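Local coordinates for RagB/SusD family nutrient uptake outer membrane protein (Bacteroides thetaiotaomicron, PDB 7KV2) that probably binds beta-glucan at the cell surface of this gut bacterium, as a SusD-family outer-membrane protein that supports glycan capture and uptake, at residues Trp94-Met98 with Asn99-Ile103. Sequence-based numbering, arbitrary orientation.
Sequences WHLMM and NFEAI
With CG of Glu101 held between its backbone N and carbonyl carbon (chi1 65°), and CG of Leu96 set beside its own backbone N, the two side chains cross at about a right angle. Leu96 CD2 then lies 3.8 Å from Glu101 CG. Beyond CG the glutamate runs extended (chi2 171°), and Glu101 OE2 accepts a 2.8 Å hydrogen bond from Asn99 ND2, met from above the carboxylate plane but close to the amide plane of Asn99. The other end of that amide is fixed too, since Asn99 OD1 accepts from the backbone N of Thr486. The backbone pattern identifies a Schellman motif closing helix 92-98: Glu101 N bonds to Leu96 O (3.0 Å, nearly straight at 171°), Phe100 N bonds to Met97 O (3.2 Å), and Phe100, as C-prime residue, has positive phi. Replacing Glu101 by an alanine removes the carboxylate and CG, which would probably leave Asn99 ND2 without this acceptor and open a gap beside Leu96 CD2. The Phe100 ring turns back over the helix end, with Met98 O 3.6 Å above the centre of one face, while Trp489 meets the ring edge-to-face. Met97 CG also packs on Ala102 CB at 4.3 Å.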
ATOM      1  N   TRP A  94     -12.121   8.464   8.283  1.00 20.78           N
ATOM      2  CA  TRP A  94     -10.772   7.983   8.676  1.00 19.99           C
ATOM      3  C   TRP A  94     -10.669   7.931  10.200  1.00 19.80           C
ATOM      4  O   TRP A  94     -10.150   6.945  10.754  1.00 18.88           O
ATOM      5  CB  TRP A  94      -9.702   8.943   8.148  1.00 20.73           C
ATOM      6  CG  TRP A  94      -9.590   9.102   6.664  1.00 19.89           C
ATOM      7  CD1 TRP A  94     -10.449   8.764   5.662  1.00 21.65           C
ATOM      8  CD2 TRP A  94      -8.504   9.776   6.024  1.00 22.16           C
ATOM      9  NE1 TRP A  94      -9.951   9.147   4.435  1.00 21.82           N
ATOM     10  CE2 TRP A  94      -8.771   9.814   4.643  1.00 22.80           C
ATOM     11  CE3 TRP A  94      -7.321  10.331   6.505  1.00 24.39           C
ATOM     12  CZ2 TRP A  94      -7.843  10.313   3.736  1.00 22.96           C
ATOM     13  CZ3 TRP A  94      -6.427  10.868   5.614  1.00 22.81           C
ATOM     14  CH2 TRP A  94      -6.694  10.854   4.248  1.00 25.09           C
ATOM     15  N   HIS A  95     -11.147   8.987  10.852  1.00 20.78           N
ATOM     16  CA  HIS A  95     -11.119   9.078  12.339  1.00 21.55           C
ATOM     17  C   HIS A  95     -11.948   7.931  12.931  1.00 21.26           C
ATOM     18  O   HIS A  95     -11.476   7.228  13.885  1.00 19.36           O
ATOM     19  CB  HIS A  95     -11.600  10.458  12.767  1.00 19.80           C
ATOM     20  CG  HIS A  95     -10.657  11.535  12.444  1.00 21.31           C
ATOM     21  ND1 HIS A  95      -9.517  11.739  13.210  1.00 20.76           N
ATOM     22  CD2 HIS A  95     -10.668  12.479  11.473  1.00 19.79           C
ATOM     23  CE1 HIS A  95      -8.874  12.784  12.712  1.00 19.47           C
ATOM     24  NE2 HIS A  95      -9.553  13.279  11.666  1.00 19.44           N
ATOM     25  N   LEU A  96     -13.103   7.653  12.342  1.00 21.82           N
ATOM     26  CA  LEU A  96     -13.936   6.541  12.850  1.00 20.07           C
ATOM     27  C   LEU A  96     -13.227   5.198  12.674  1.00 21.26           C
ATOM     28  O   LEU A  96     -13.168   4.412  13.647  1.00 20.43           O
ATOM     29  CB  LEU A  96     -15.299   6.569  12.160  1.00 21.04           C
ATOM     30  CG  LEU A  96     -16.136   7.826  12.359  1.00 21.18           C
ATOM     31  CD1 LEU A  96     -17.466   7.635  11.623  1.00 23.93           C
ATOM     32  CD2 LEU A  96     -16.398   8.118  13.815  1.00 21.37           C
ATOM     33  N   MET A  97     -12.661   4.905  11.497  1.00 19.23           N
ATOM     34  CA  MET A  97     -11.945   3.638  11.281  1.00 19.58           C
ATOM     35  C   MET A  97     -10.805   3.494  12.301  1.00 19.64           C
ATOM     36  O   MET A  97     -10.538   2.378  12.776  1.00 18.79           O
ATOM     37  CB  MET A  97     -11.325   3.624   9.885  1.00 23.08           C
ATOM     38  CG  MET A  97     -12.336   3.517   8.785  1.00 23.90           C
ATOM     39  SD  MET A  97     -11.618   4.008   7.165  1.00 24.17           S
ATOM     40  CE  MET A  97     -10.354   2.753   6.986  1.00 22.49           C
ATOM     41  N   MET A  98     -10.077   4.580  12.536  1.00 19.92           N
ATOM     42  CA  MET A  98      -8.890   4.563  13.414  1.00 19.89           C
ATOM     43  C   MET A  98      -9.318   4.152  14.833  1.00 20.33           C
ATOM     44  O   MET A  98      -8.574   3.406  15.480  1.00 21.33           O
ATOM     45  CB  MET A  98      -8.217   5.940  13.415  1.00 19.06           C
ATOM     46  CG  MET A  98      -7.130   6.080  14.440  1.00 20.78           C
ATOM     47  SD  MET A  98      -7.721   6.703  16.034  1.00 24.20           S
ATOM     48  CE  MET A  98      -6.256   7.413  16.775  1.00 26.80           C
ATOM     49  N   ASN A  99     -10.473   4.635  15.280  1.00 21.03           N
ATOM     50  CA  ASN A  99     -10.997   4.366  16.643  1.00 21.12           C
ATOM     51  C   ASN A  99     -11.969   3.172  16.647  1.00 22.86           C
ATOM     52  O   ASN A  99     -12.711   3.032  17.635  1.00 22.70           O
ATOM     53  CB  ASN A  99     -11.615   5.652  17.200  1.00 24.10           C
ATOM     54  CG  ASN A  99     -11.770   5.605  18.699  1.00 24.51           C
ATOM     55  OD1 ASN A  99     -10.965   4.966  19.374  1.00 24.00           O
ATOM     56  ND2 ASN A  99     -12.819   6.250  19.204  1.00 26.12           N
ATOM     57  N   PHE A 100     -11.958   2.332  15.618  1.00 21.59           N
ATOM     58  CA  PHE A 100     -12.741   1.066  15.513  1.00 25.11           C
ATOM     59  C   PHE A 100     -14.244   1.347  15.750  1.00 26.18           C
ATOM     60  O   PHE A 100     -14.898   0.490  16.376  1.00 27.53           O
ATOM     61  CB  PHE A 100     -12.186   0.017  16.490  1.00 23.99           C
ATOM     62  CG  PHE A 100     -10.685  -0.103  16.430  1.00 25.79           C
ATOM     63  CD1 PHE A 100     -10.048  -0.230  15.199  1.00 27.77           C
ATOM     64  CD2 PHE A 100      -9.907  -0.033  17.567  1.00 27.12           C
ATOM     65  CE1 PHE A 100      -8.664  -0.286  15.120  1.00 26.06           C
ATOM     66  CE2 PHE A 100      -8.520  -0.089  17.490  1.00 27.39           C
ATOM     67  CZ  PHE A 100      -7.902  -0.209  16.267  1.00 27.46           C
ATOM     68  N   GLU A 101     -14.755   2.463  15.237  1.00 22.68           N
ATOM     69  CA  GLU A 101     -16.182   2.889  15.369  1.00 25.68           C
ATOM     70  C   GLU A 101     -16.728   3.331  13.995  1.00 24.92           C
ATOM     71  O   GLU A 101     -17.584   4.241  13.926  1.00 23.49           O
ATOM     72  CB  GLU A 101     -16.260   3.949  16.473  1.00 25.36           C
ATOM     73  CG  GLU A 101     -15.528   5.244  16.194  1.00 27.89           C
ATOM     74  CD  GLU A 101     -15.792   6.342  17.210  1.00 33.26           C
ATOM     75  OE1 GLU A 101     -16.961   6.451  17.637  1.00 36.73           O
ATOM     76  OE2 GLU A 101     -14.868   7.113  17.540  1.00 30.94           O
ATOM     77  N   ALA A 102     -16.191   2.783  12.903  1.00 23.46           N
ATOM     78  CA  ALA A 102     -16.727   2.998  11.545  1.00 22.59           C
ATOM     79  C   ALA A 102     -18.216   2.621  11.564  1.00 26.52           C
ATOM     80  O   ALA A 102     -18.536   1.639  12.235  1.00 25.03           O
ATOM     81  CB  ALA A 102     -15.999   2.124  10.568  1.00 23.86           C
ATOM     82  N   ILE A 103     -19.042   3.394  10.875  1.00 27.24           N
ATOM     83  CA  ILE A 103     -20.481   3.095  10.637  1.00 29.16           C
ATOM     84  C   ILE A 103     -20.757   3.136   9.141  1.00 32.14           C
ATOM     85  O   ILE A 103     -20.185   3.960   8.398  1.00 26.97           O
ATOM     86  CB  ILE A 103     -21.365   4.072  11.440  1.00 28.36           C
ATOM     87  CG1 ILE A 103     -21.102   5.529  11.041  1.00 31.18           C
ATOM     88  CG2 ILE A 103     -21.128   3.805  12.914  1.00 29.24           C
ATOM     89  CD1 ILE A 103     -22.126   6.558  11.502  1.00 32.56           C
TER